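Local coordinates for protein halogenase (Chondromyces crocatus, PDB 3E1T) that probably uses a bound flavin-adenine dinucleotide to halogenate a precursor or intermediate of the myxobacterial product chondrochloren, at residues I11-G16 against D166-R171; R32-E37 against D127-H132; G218-I223 against T230-V235. All blocks are in the same frame, centred on the assembly; numbering follows the deposited sequence.

Interaction 1: I11-G16 against D166-R171. With FAD (flavin-adenine dinucleotide), chain C.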
loop_
_atom_site.group_PDB
_atom_site.type_symbol
_atom_site.label_atom_id
_atom_site.label_comp_id
_atom_site.label_asym_id
_atom_site.label_seq_id
_atom_site.Cartn_x
_atom_site.Cartn_y
_atom_site.Cartn_z
ATOM N N ILE A 11 -15.541 -15.539 6.086
ATOM C CA ILE A 11 -14.800 -15.972 4.903
ATOM C C ILE A 11 -13.959 -14.812 4.383
ATOM O O ILE A 11 -14.491 -13.735 4.085
ATOM C CB ILE A 11 -15.722 -16.471 3.773
ATOM C CG1 ILE A 11 -16.530 -17.692 4.250
ATOM C CG2 ILE A 11 -14.890 -16.825 2.530
ATOM C CD1 ILE A 11 -17.835 -17.918 3.503
ATOM N N VAL A 12 -12.651 -15.050 4.276
ATOM C CA VAL A 12 -11.722 -14.080 3.721
ATOM C C VAL A 12 -11.296 -14.512 2.324
ATOM O O VAL A 12 -10.898 -15.660 2.111
ATOM C CB VAL A 12 -10.502 -13.884 4.650
ATOM C CG1 VAL A 12 -9.493 -12.924 4.034
ATOM C CG2 VAL A 12 -10.971 -13.347 5.988
ATOM N N ILE A 13 -11.424 -13.585 1.379
ATOM C CA ILE A 13 -11.038 -13.792 -0.002
ATOM C C ILE A 13 -9.655 -13.189 -0.272
ATOM O O ILE A 13 -9.517 -11.963 -0.463
ATOM C CB ILE A 13 -12.038 -13.108 -0.968
ATOM C CG1 ILE A 13 -13.497 -13.332 -0.517
ATOM C CG2 ILE A 13 -11.733 -13.526 -2.407
ATOM C CD1 ILE A 13 -14.545 -12.586 -1.340
ATOM N N GLY A 14 -8.643 -14.046 -0.312
ATOM C CA GLY A 14 -7.272 -13.639 -0.637
ATOM C C GLY A 14 -6.367 -13.827 0.561
ATOM O O GLY A 14 -6.759 -13.517 1.676
ATOM N N GLY A 15 -5.153 -14.321 0.329
ATOM C CA GLY A 15 -4.228 -14.599 1.424
ATOM C C GLY A 15 -2.932 -13.792 1.442
ATOM O O GLY A 15 -1.911 -14.265 1.953
ATOM N N GLY A 16 -2.961 -12.582 0.880
ATOM C CA GLY A 16 -1.838 -11.654 1.002
ATOM C C GLY A 16 -1.849 -11.099 2.410
ATOM O O GLY A 16 -2.604 -11.578 3.240
ATOM N N ASP A 166 -13.442 -8.973 1.345
ATOM C CA ASP A 166 -12.600 -8.932 0.154
ATOM C C ASP A 166 -11.225 -8.386 0.530
ATOM O O ASP A 166 -11.075 -7.205 0.869
ATOM C CB ASP A 166 -13.257 -8.068 -0.926
ATOM C CG ASP A 166 -12.507 -8.087 -2.250
ATOM O OD1 ASP A 166 -11.583 -8.914 -2.462
ATOM O OD2 ASP A 166 -12.858 -7.260 -3.105
ATOM N N ALA A 167 -10.235 -9.276 0.505
ATOM C CA ALA A 167 -8.840 -8.921 0.682
ATOM C C ALA A 167 -8.123 -9.415 -0.555
ATOM O O ALA A 167 -6.993 -9.873 -0.478
ATOM C CB ALA A 167 -8.263 -9.593 1.921
ATOM N N SER A 168 -8.790 -9.352 -1.697
ATOM C CA SER A 168 -8.227 -9.990 -2.887
ATOM C C SER A 168 -7.411 -9.037 -3.765
ATOM O O SER A 168 -7.122 -9.338 -4.930
ATOM C CB SER A 168 -9.314 -10.724 -3.671
ATOM O OG SER A 168 -10.276 -9.834 -4.189
ATOM N N GLY A 169 -7.018 -7.900 -3.192
ATOM C CA GLY A 169 -6.028 -7.052 -3.840
ATOM C C GLY A 169 -6.562 -6.271 -5.022
ATOM O O GLY A 169 -7.766 -6.176 -5.226
ATOM N N ASN A 170 -5.662 -5.718 -5.820
ATOM C CA ASN A 170 -6.058 -4.735 -6.826
ATOM C C ASN A 170 -6.895 -5.333 -7.956
ATOM O O ASN A 170 -7.684 -4.634 -8.598
ATOM C CB ASN A 170 -4.836 -3.974 -7.355
ATOM C CG ASN A 170 -4.004 -4.788 -8.335
ATOM O OD1 ASN A 170 -3.182 -5.629 -7.944
ATOM N ND2 ASN A 170 -4.195 -4.523 -9.612
ATOM N N ARG A 171 -6.729 -6.634 -8.186
ATOM C CA ARG A 171 -7.496 -7.321 -9.221
ATOM C C ARG A 171 -8.789 -7.941 -8.684
ATOM O O ARG A 171 -9.319 -8.864 -9.294
ATOM C CB ARG A 171 -6.646 -8.400 -9.913
ATOM C CG ARG A 171 -5.377 -7.887 -10.593
ATOM C CD ARG A 171 -5.648 -7.253 -11.953
ATOM N NE ARG A 171 -5.826 -8.257 -13.004
ATOM C CZ ARG A 171 -6.189 -7.990 -14.257
ATOM N NH1 ARG A 171 -6.426 -6.738 -14.643
ATOM N NH2 ARG A 171 -6.320 -8.982 -15.130
HETATM P PA FAD C . -2.428 -8.570 -2.318
HETATM O O1A FAD C . -1.030 -8.555 -1.760
HETATM O O2A FAD C . -2.541 -8.184 -3.753
HETATM O O5B FAD C . -2.994 -10.073 -2.145
HETATM C C5B FAD C . -4.319 -10.413 -2.520
HETATM C C4B FAD C . -4.422 -11.930 -2.705
HETATM O O4B FAD C . -5.698 -12.295 -3.192
HETATM C C3B FAD C . -3.409 -12.429 -3.729
HETATM O O3B FAD C . -2.640 -13.441 -3.118
HETATM C C2B FAD C . -4.236 -13.008 -4.858
HETATM O O2B FAD C . -3.657 -14.194 -5.325
HETATM C C1B FAD C . -5.570 -13.280 -4.186
HETATM N N9A FAD C . -6.751 -13.213 -5.065
HETATM C C8A FAD C . -7.009 -12.358 -6.107
HETATM N N7A FAD C . -8.233 -12.660 -6.600
HETATM C C5A FAD C . -8.763 -13.681 -5.883
HETATM C C6A FAD C . -9.971 -14.393 -5.956
HETATM N N6A FAD C . -10.838 -14.200 -6.959
HETATM N N1A FAD C . -10.205 -15.401 -5.051
HETATM C C2A FAD C . -9.269 -15.742 -4.109
HETATM N N3A FAD C . -8.081 -15.044 -4.056
HETATM C C4A FAD C . -7.836 -14.032 -4.918
HETATM N N1 FAD C . 3.608 -1.629 -0.513
HETATM C C2 FAD C . 4.539 -1.599 0.488
HETATM O O2 FAD C . 4.157 -1.798 1.639
HETATM N N3 FAD C . 5.862 -1.331 0.182
HETATM C C4 FAD C . 6.257 -1.107 -1.133
HETATM O O4 FAD C . 7.438 -0.890 -1.412
HETATM C C4X FAD C . 5.307 -1.125 -2.145
HETATM N N5 FAD C . 5.660 -0.908 -3.464
HETATM C C5X FAD C . 4.694 -0.943 -4.452
HETATM C C6 FAD C . 5.038 -0.714 -5.789
HETATM C C7 FAD C . 4.048 -0.749 -6.784
HETATM C C7M FAD C . 4.394 -0.286 -8.171
HETATM C C8 FAD C . 2.714 -1.007 -6.445
HETATM C C8M FAD C . 1.593 -0.852 -7.448
HETATM C C9 FAD C . 2.384 -1.244 -5.115
HETATM C C9A FAD C . 3.362 -1.210 -4.115
HETATM N N10 FAD C . 3.004 -1.455 -2.802
HETATM C C10 FAD C . 3.968 -1.404 -1.818
HETATM C "C1'" FAD C . 1.583 -1.858 -2.446
HETATM C "C2'" FAD C . 1.408 -3.352 -2.151
HETATM O "O2'" FAD C . 1.667 -4.063 -3.344
HETATM C "C3'" FAD C . -0.025 -3.658 -1.689
HETATM O "O3'" FAD C . -0.543 -2.595 -0.919
HETATM C "C4'" FAD C . -0.171 -4.908 -0.821
HETATM O "O4'" FAD C . 0.245 -6.039 -1.552
HETATM C "C5'" FAD C . -1.636 -5.074 -0.418
HETATM O "O5'" FAD C . -1.841 -6.363 0.092
HETATM P P FAD C . -3.273 -7.084 -0.013
HETATM O O1P FAD C . -3.345 -8.175 1.034
HETATM O O2P FAD C . -4.377 -6.096 0.198
HETATM O O3P FAD C . -3.385 -7.587 -1.514
#
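The carbonyl oxygen of Ile13, at the end of strand 10-13, receives the backbone N of Ala167 at 2.9 Å; the N-H is bent to 137° and the donor lies 25° out of the carbonyl plane. The same oxygen is flanked by the side chains of Ala167 and Ser168, with Ser168 CB 3.4 Å from it. The bond belongs to a parallel bridge between Ile13 and Asp166, the last pairing before both chains turn off toward the cofactor. Val12 CG1, anti to its own N (chi1 177°), meets Ala167 CB at 4.1 Å. Within 166-171, Asp166 OD1 accepts the N of Ser168 from above the carboxylate plane, forming an Asx turn; OD2 is hydrogen-bonded to Thr172 OG1, so both carboxylate oxygens are engaged. Past the bridge the contact is mostly backbone against backbone. Gly14 CA lies 3.8 Å from Ala167 O, where any CB would run into that oxygen and into Ser168 CA. The two turns enclose the adenosine half of FAD: Ile13 CG2 touches the adenine at N1A (3.6 Å), Gly14 CA approaches the ribose O4B at 3.3 Å, and Ser168 O comes within 3.2 Å of C8A. A side chain on Gly16 or Gly169 would strike O5B or O2A respectively. Gly14 and Gly16 fit the GxGxxG pattern of Rossmann-type dinucleotide folds. Bare glycine backbone thus lets the chain lie against the ribose and diphosphate, while Ile13 and Ser168 line the adenine and the Asx turn holds the second loop.

Interaction 2: R32-E37 against D127-H132. With FAD (flavin-adenine dinucleotide), chain C.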
loop_
_atom_site.group_PDB
_atom_site.type_symbol
_atom_site.label_atom_id
_atom_site.label_comp_id
_atom_site.label_asym_id
_atom_site.label_seq_id
_atom_site.Cartn_x
_atom_site.Cartn_y
_atom_site.Cartn_z
ATOM N N ARG A 32 -14.629 -19.381 13.795
ATOM C CA ARG A 32 -14.452 -20.221 12.607
ATOM C C ARG A 32 -14.192 -19.341 11.382
ATOM O O ARG A 32 -15.077 -18.618 10.935
ATOM C CB ARG A 32 -15.695 -21.101 12.350
ATOM C CG ARG A 32 -16.289 -21.763 13.601
ATOM C CD ARG A 32 -17.513 -22.644 13.303
ATOM N NE ARG A 32 -18.679 -21.958 12.713
ATOM C CZ ARG A 32 -19.461 -21.065 13.327
ATOM N NH1 ARG A 32 -19.213 -20.670 14.574
ATOM N NH2 ARG A 32 -20.496 -20.539 12.679
ATOM N N VAL A 33 -12.977 -19.394 10.850
ATOM C CA VAL A 33 -12.690 -18.649 9.624
ATOM C C VAL A 33 -12.112 -19.515 8.512
ATOM O O VAL A 33 -11.261 -20.374 8.747
ATOM C CB VAL A 33 -11.920 -17.271 9.859
ATOM C CG1 VAL A 33 -11.455 -17.092 11.297
ATOM C CG2 VAL A 33 -10.784 -17.041 8.830
ATOM N N LEU A 34 -12.640 -19.288 7.312
ATOM C CA LEU A 34 -12.145 -19.856 6.074
ATOM C C LEU A 34 -11.437 -18.734 5.311
ATOM O O LEU A 34 -11.911 -17.597 5.285
ATOM C CB LEU A 34 -13.329 -20.334 5.230
ATOM C CG LEU A 34 -13.277 -21.431 4.159
ATOM C CD1 LEU A 34 -14.168 -21.035 2.994
ATOM C CD2 LEU A 34 -11.889 -21.805 3.667
ATOM N N LEU A 35 -10.317 -19.065 4.685
ATOM C CA LEU A 35 -9.616 -18.131 3.831
ATOM C C LEU A 35 -9.321 -18.838 2.524
ATOM O O LEU A 35 -8.681 -19.893 2.513
ATOM C CB LEU A 35 -8.348 -17.619 4.540
ATOM C CG LEU A 35 -7.070 -17.012 3.935
ATOM C CD1 LEU A 35 -6.976 -16.950 2.424
ATOM C CD2 LEU A 35 -6.785 -15.660 4.579
ATOM N N LEU A 36 -9.822 -18.264 1.432
ATOM C CA LEU A 36 -9.611 -18.802 0.089
ATOM C C LEU A 36 -8.602 -17.971 -0.709
ATOM O O LEU A 36 -8.772 -16.760 -0.866
ATOM C CB LEU A 36 -10.948 -18.898 -0.665
ATOM C CG LEU A 36 -12.069 -19.759 -0.050
ATOM C CD1 LEU A 36 -13.335 -19.656 -0.874
ATOM C CD2 LEU A 36 -11.650 -21.218 0.058
ATOM N N GLU A 37 -7.562 -18.633 -1.216
ATOM C CA GLU A 37 -6.508 -17.976 -1.986
ATOM C C GLU A 37 -6.348 -18.624 -3.363
ATOM O O GLU A 37 -6.198 -19.842 -3.477
ATOM C CB GLU A 37 -5.189 -17.982 -1.194
ATOM C CG GLU A 37 -3.926 -17.748 -2.019
ATOM C CD GLU A 37 -3.850 -16.352 -2.610
ATOM O OE1 GLU A 37 -4.094 -15.356 -1.884
ATOM O OE2 GLU A 37 -3.532 -16.261 -3.798
ATOM N N ASP A 127 -8.668 -21.937 8.629
ATOM C CA ASP A 127 -8.869 -22.913 7.569
ATOM C C ASP A 127 -8.460 -22.295 6.228
ATOM O O ASP A 127 -9.308 -21.779 5.499
ATOM C CB ASP A 127 -10.350 -23.329 7.555
ATOM C CG ASP A 127 -10.625 -24.560 6.707
ATOM O OD1 ASP A 127 -9.833 -24.901 5.802
ATOM O OD2 ASP A 127 -11.676 -25.190 6.945
ATOM N N VAL A 128 -7.173 -22.341 5.889
ATOM C CA VAL A 128 -6.745 -21.732 4.625
ATOM C C VAL A 128 -6.663 -22.769 3.510
ATOM O O VAL A 128 -6.204 -23.892 3.715
ATOM C CB VAL A 128 -5.443 -20.841 4.732
ATOM C CG1 VAL A 128 -5.101 -20.518 6.175
ATOM C CG2 VAL A 128 -4.251 -21.456 4.004
ATOM N N ARG A 129 -7.135 -22.384 2.333
ATOM C CA ARG A 129 -7.169 -23.282 1.194
ATOM C C ARG A 129 -6.681 -22.569 -0.053
ATOM O O ARG A 129 -7.341 -21.652 -0.551
ATOM C CB ARG A 129 -8.586 -23.842 1.011
ATOM C CG ARG A 129 -8.886 -24.983 1.976
ATOM C CD ARG A 129 -10.271 -24.893 2.578
ATOM N NE ARG A 129 -11.286 -25.418 1.677
ATOM C CZ ARG A 129 -12.488 -25.847 2.054
ATOM N NH1 ARG A 129 -12.851 -25.824 3.338
ATOM N NH2 ARG A 129 -13.328 -26.299 1.135
ATOM N N GLU A 130 -5.505 -22.982 -0.528
ATOM C CA GLU A 130 -4.909 -22.438 -1.741
ATOM C C GLU A 130 -5.558 -23.072 -2.965
ATOM O O GLU A 130 -6.385 -23.975 -2.826
ATOM C CB GLU A 130 -3.393 -22.647 -1.729
ATOM C CG GLU A 130 -2.680 -21.813 -0.670
ATOM C CD GLU A 130 -1.228 -22.215 -0.450
ATOM O OE1 GLU A 130 -0.577 -22.733 -1.381
ATOM O OE2 GLU A 130 -0.729 -21.999 0.672
ATOM N N ARG A 131 -5.187 -22.594 -4.154
ATOM C CA ARG A 131 -5.785 -23.024 -5.432
ATOM C C ARG A 131 -7.315 -22.880 -5.505
ATOM O O ARG A 131 -7.976 -23.547 -6.316
ATOM C CB ARG A 131 -5.357 -24.458 -5.807
ATOM C CG ARG A 131 -3.879 -24.633 -6.171
ATOM C CD ARG A 131 -3.336 -23.490 -7.038
ATOM N NE ARG A 131 -4.012 -23.373 -8.331
ATOM C CZ ARG A 131 -3.460 -23.682 -9.502
ATOM N NH1 ARG A 131 -2.209 -24.131 -9.559
ATOM N NH2 ARG A 131 -4.163 -23.538 -10.620
ATOM N N HIS A 132 -7.862 -22.002 -4.663
ATOM C CA HIS A 132 -9.297 -21.759 -4.582
ATOM C C HIS A 132 -9.622 -20.317 -4.988
ATOM O O HIS A 132 -9.282 -19.366 -4.263
ATOM C CB HIS A 132 -9.800 -22.029 -3.160
ATOM C CG HIS A 132 -9.877 -23.485 -2.791
ATOM N ND1 HIS A 132 -10.974 -24.032 -2.157
ATOM C CD2 HIS A 132 -8.991 -24.499 -2.946
ATOM C CE1 HIS A 132 -10.761 -25.318 -1.939
ATOM N NE2 HIS A 132 -9.564 -25.627 -2.409
HETATM P PA FAD C . -2.428 -8.570 -2.318
HETATM O O1A FAD C . -1.030 -8.555 -1.760
HETATM O O2A FAD C . -2.541 -8.184 -3.753
HETATM O O5B FAD C . -2.994 -10.073 -2.145
HETATM C C5B FAD C . -4.319 -10.413 -2.520
HETATM C C4B FAD C . -4.422 -11.930 -2.705
HETATM O O4B FAD C . -5.698 -12.295 -3.192
HETATM C C3B FAD C . -3.409 -12.429 -3.729
HETATM O O3B FAD C . -2.640 -13.441 -3.118
HETATM C C2B FAD C . -4.236 -13.008 -4.858
HETATM O O2B FAD C . -3.657 -14.194 -5.325
HETATM C C1B FAD C . -5.570 -13.280 -4.186
HETATM N N9A FAD C . -6.751 -13.213 -5.065
HETATM C C8A FAD C . -7.009 -12.358 -6.107
HETATM N N7A FAD C . -8.233 -12.660 -6.600
HETATM C C5A FAD C . -8.763 -13.681 -5.883
HETATM C C6A FAD C . -9.971 -14.393 -5.956
HETATM N N6A FAD C . -10.838 -14.200 -6.959
HETATM N N1A FAD C . -10.205 -15.401 -5.051
HETATM C C2A FAD C . -9.269 -15.742 -4.109
HETATM N N3A FAD C . -8.081 -15.044 -4.056
HETATM C C4A FAD C . -7.836 -14.032 -4.918
HETATM N N1 FAD C . 3.608 -1.629 -0.513
HETATM C C2 FAD C . 4.539 -1.599 0.488
HETATM O O2 FAD C . 4.157 -1.798 1.639
HETATM N N3 FAD C . 5.862 -1.331 0.182
HETATM C C4 FAD C . 6.257 -1.107 -1.133
HETATM O O4 FAD C . 7.438 -0.890 -1.412
HETATM C C4X FAD C . 5.307 -1.125 -2.145
HETATM N N5 FAD C . 5.660 -0.908 -3.464
HETATM C C5X FAD C . 4.694 -0.943 -4.452
HETATM C C6 FAD C . 5.038 -0.714 -5.789
HETATM C C7 FAD C . 4.048 -0.749 -6.784
HETATM C C7M FAD C . 4.394 -0.286 -8.171
HETATM C C8 FAD C . 2.714 -1.007 -6.445
HETATM C C8M FAD C . 1.593 -0.852 -7.448
HETATM C C9 FAD C . 2.384 -1.244 -5.115
HETATM C C9A FAD C . 3.362 -1.210 -4.115
HETATM N N10 FAD C . 3.004 -1.455 -2.802
HETATM C C10 FAD C . 3.968 -1.404 -1.818
HETATM C "C1'" FAD C . 1.583 -1.858 -2.446
HETATM C "C2'" FAD C . 1.408 -3.352 -2.151
HETATM O "O2'" FAD C . 1.667 -4.063 -3.344
HETATM C "C3'" FAD C . -0.025 -3.658 -1.689
HETATM O "O3'" FAD C . -0.543 -2.595 -0.919
HETATM C "C4'" FAD C . -0.171 -4.908 -0.821
HETATM O "O4'" FAD C . 0.245 -6.039 -1.552
HETATM C "C5'" FAD C . -1.636 -5.074 -0.418
HETATM O "O5'" FAD C . -1.841 -6.363 0.092
HETATM P P FAD C . -3.273 -7.084 -0.013
HETATM O O1P FAD C . -3.345 -8.175 1.034
HETATM O O2P FAD C . -4.377 -6.096 0.198
HETATM O O3P FAD C . -3.385 -7.587 -1.514
#
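Backbone hydrogen bonds join Val33 to Asp127 and continue through Leu35, Arg129 and Glu37, pairing strands 33-36 and 127-129 in parallel with their axes 4.7 Å apart. Asp127 N gives to Val33 O, Leu35 N to Asp127 O, Arg129 N to Leu35 O and Glu37 N to Arg129 O, the last nearly straight at 175°. Beyond the strands His132 N turns back to Glu37 O at 3.0 Å.

Apolar contacts cover both faces. On one, Leu34 CD2 lies 3.7 Å from Arg129 CD, and Leu36 CD2 runs obliquely past His132, nearest ND1 at 3.6 Å. Arg129 CB sits over the centre of one face of that imidazole. On the other face Leu35 CG packs against Val128 CB at 4.2 Å.

Charged side chains form the third group. The Arg129 guanidinium has Asp127 OD2 in its plane at its edge, a long salt bridge, and a second carboxylate in Glu6; Glu130 pairs with Arg119 and takes the N of Phe41. Glu37 turns to the cofactor, its chain bent at chi2 (67°): OE1 accepts from FAD O3B at 2.7 Å and OE2 from O2B at 2.6 Å, the two-pronged grip on ribose hydroxyls known from Rossmann-type folds. Gly15 N and Glu39 N also donate to this carboxylate and help fix its rotation. Replacing Glu37 by alanine is likely to leave both ribose hydroxyls and the amides of Gly15 and Glu39 without their acceptor.

Strand 127-129 is an edge strand of the parallel sheet within this chain, and strand 33-36 pairs on its other side with strand 10-13; helix 110-123 covers Val128, helix 17-27 covers Val33 and Leu35, and Tyr149 of strand 143-150 lies against Leu36, Arg129 and His132.

Interaction 3: G218-I223 against T230-V235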
loop_
_atom_site.group_PDB
_atom_site.type_symbol
_atom_site.label_atom_id
_atom_site.label_comp_id
_atom_site.label_asym_id
_atom_site.label_seq_id
_atom_site.Cartn_x
_atom_site.Cartn_y
_atom_site.Cartn_z
ATOM N N GLY A 218 10.055 10.922 -14.124
ATOM C CA GLY A 218 9.432 10.264 -12.970
ATOM C C GLY A 218 10.425 9.974 -11.884
ATOM O O GLY A 218 11.289 10.800 -11.598
ATOM N N TRP A 219 10.311 8.802 -11.271
ATOM C CA TRP A 219 11.225 8.431 -10.201
ATOM C C TRP A 219 11.436 6.929 -10.111
ATOM O O TRP A 219 10.616 6.150 -10.591
ATOM C CB TRP A 219 10.786 9.015 -8.840
ATOM C CG TRP A 219 9.457 8.509 -8.324
ATOM C CD1 TRP A 219 8.220 8.975 -8.658
ATOM C CD2 TRP A 219 9.245 7.463 -7.361
ATOM N NE1 TRP A 219 7.247 8.276 -7.974
ATOM C CE2 TRP A 219 7.848 7.341 -7.177
ATOM C CE3 TRP A 219 10.096 6.606 -6.657
ATOM C CZ2 TRP A 219 7.282 6.393 -6.317
ATOM C CZ3 TRP A 219 9.537 5.667 -5.791
ATOM C CH2 TRP A 219 8.139 5.569 -5.629
ATOM N N PHE A 220 12.554 6.541 -9.503
ATOM C CA PHE A 220 12.924 5.143 -9.329
ATOM C C PHE A 220 12.848 4.743 -7.865
ATOM O O PHE A 220 13.145 5.551 -6.979
ATOM C CB PHE A 220 14.368 4.924 -9.794
ATOM C CG PHE A 220 14.504 4.506 -11.218
ATOM C CD1 PHE A 220 14.383 3.165 -11.573
ATOM C CD2 PHE A 220 14.797 5.442 -12.201
ATOM C CE1 PHE A 220 14.520 2.762 -12.901
ATOM C CE2 PHE A 220 14.939 5.066 -13.531
ATOM C CZ PHE A 220 14.810 3.720 -13.889
ATOM N N TRP A 221 12.451 3.504 -7.605
ATOM C CA TRP A 221 12.776 2.874 -6.328
ATOM C C TRP A 221 13.896 1.861 -6.524
ATOM O O TRP A 221 14.084 1.333 -7.628
ATOM C CB TRP A 221 11.555 2.235 -5.651
ATOM C CG TRP A 221 11.117 0.894 -6.211
ATOM C CD1 TRP A 221 11.703 -0.321 -5.992
ATOM C CD2 TRP A 221 9.965 0.638 -7.036
ATOM N NE1 TRP A 221 11.011 -1.317 -6.654
ATOM C CE2 TRP A 221 9.934 -0.755 -7.291
ATOM C CE3 TRP A 221 8.971 1.454 -7.602
ATOM C CZ2 TRP A 221 8.942 -1.353 -8.076
ATOM C CZ3 TRP A 221 7.973 0.858 -8.373
ATOM C CH2 TRP A 221 7.974 -0.538 -8.612
ATOM N N TYR A 222 14.629 1.597 -5.445
ATOM C CA TYR A 222 15.817 0.731 -5.455
ATOM C C TYR A 222 15.852 0.072 -4.086
ATOM O O TYR A 222 16.271 0.682 -3.109
ATOM C CB TYR A 222 17.087 1.561 -5.674
ATOM C CG TYR A 222 18.376 0.760 -5.876
ATOM C CD1 TYR A 222 18.798 0.407 -7.155
ATOM C CD2 TYR A 222 19.185 0.393 -4.795
ATOM C CE1 TYR A 222 19.982 -0.310 -7.360
ATOM C CE2 TYR A 222 20.399 -0.332 -4.992
ATOM C CZ TYR A 222 20.777 -0.677 -6.276
ATOM O OH TYR A 222 21.950 -1.380 -6.518
ATOM N N ILE A 223 15.352 -1.154 -4.015
ATOM C CA ILE A 223 15.147 -1.845 -2.746
ATOM C C ILE A 223 16.050 -3.065 -2.702
ATOM O O ILE A 223 15.921 -3.952 -3.554
ATOM C CB ILE A 223 13.687 -2.306 -2.575
ATOM C CG1 ILE A 223 12.724 -1.112 -2.654
ATOM C CG2 ILE A 223 13.517 -3.086 -1.268
ATOM C CD1 ILE A 223 11.237 -1.498 -2.802
ATOM N N THR A 230 18.291 -6.936 -5.886
ATOM C CA THR A 230 17.652 -5.621 -5.788
ATOM C C THR A 230 16.406 -5.490 -6.678
ATOM O O THR A 230 16.436 -5.803 -7.880
ATOM C CB THR A 230 18.625 -4.457 -6.107
ATOM O OG1 THR A 230 19.866 -4.657 -5.416
ATOM C CG2 THR A 230 18.023 -3.115 -5.658
ATOM N N SER A 231 15.316 -5.026 -6.063
ATOM C CA SER A 231 14.090 -4.641 -6.776
ATOM C C SER A 231 14.248 -3.224 -7.294
ATOM O O SER A 231 14.626 -2.335 -6.543
ATOM C CB SER A 231 12.892 -4.705 -5.828
ATOM O OG SER A 231 11.749 -4.098 -6.406
ATOM N N VAL A 232 13.970 -3.008 -8.571
ATOM C CA VAL A 232 14.189 -1.703 -9.184
ATOM C C VAL A 232 13.024 -1.349 -10.098
ATOM O O VAL A 232 12.702 -2.088 -11.043
ATOM C CB VAL A 232 15.522 -1.625 -9.988
ATOM C CG1 VAL A 232 15.728 -0.209 -10.547
ATOM C CG2 VAL A 232 16.730 -2.013 -9.106
ATOM N N GLY A 233 12.409 -0.205 -9.830
ATOM C CA GLY A 233 11.221 0.192 -10.568
ATOM C C GLY A 233 11.205 1.654 -10.920
ATOM O O GLY A 233 11.612 2.494 -10.109
ATOM N N ALA A 234 10.757 1.943 -12.139
ATOM C CA ALA A 234 10.534 3.312 -12.602
ATOM C C ALA A 234 9.036 3.609 -12.543
ATOM O O ALA A 234 8.212 2.821 -13.039
ATOM C CB ALA A 234 11.053 3.480 -14.006
ATOM N N VAL A 235 8.698 4.709 -11.875
ATOM C CA VAL A 235 7.323 5.187 -11.777
ATOM C C VAL A 235 7.268 6.411 -12.705
ATOM O O VAL A 235 7.891 7.441 -12.422
ATOM C CB VAL A 235 6.941 5.565 -10.323
ATOM C CG1 VAL A 235 5.545 6.165 -10.256
ATOM C CG2 VAL A 235 7.058 4.334 -9.373
#
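Gly233 is the hollow into which the Trp221 indole lies flat: its CA sits 3.5 Å from the centroid of the six-membered ring, almost on the ring normal, where a CB would collide with CZ2. With CG held between the backbone N and carbonyl carbon (chi1 78°), the indole folds over the neighbouring strand, and NE1 reaches Ser231 OG at 2.9 Å in the ring plane; Glu48 also bonds that hydroxyl. Val235 is the next bump along. Its CB rests over the five-membered ring of Trp219, 3.8 Å from the centroid, while CG2 wedges between Trp219 CZ2 and the edge of Trp221 at CZ3. These strands, 218-224 and 229-237, form an antiparallel beta hairpin, with Trp219-Val235, Trp221-Gly233 and Ile223-Ser231 as hydrogen-bonded pairs. On the Phe220 and Tyr222 side, methyl groups meet the rings. Ala234 CB presses on the Phe220 face, 3.9 Å from the ring centroid and toward the rim. Thr230 CG2, anti to its backbone N, stands over the centre of the Tyr222 ring at 3.5 Å. Val232 bridges the two rings, with CG1 near Phe220 CD1 and CG2 alongside Tyr222 CD1, 3.7 Å away. Helices 248-257 and 260-266 pack on the face of Phe220 and Tyr222, whereas on the other Trp221 touches FAD and Trp219 NE1 bonds Tyr366.

How the interactions relate
From the N terminus, strand 10-13 opens interaction 1, which closes only when the chain returns at 166-171. Within that long loop the chain passes helix 17-27 and strand 33-36, and interaction 2 closes its own smaller loop at 127-132. Strands 10-13 and 33-36 are neighbours in the parallel sheet; the two contacts touch through Gly14 N to Leu36 O and Gly15 N to Glu37 OE1, and both meet the adenosine half of FAD. Interaction 3 follows in series, a local hairpin in the large mixed sheet. Its centre lies about 26 Å from that of interaction 1 and 33 Å from that of interaction 2, in a separate sheet that the extended cofactor reaches.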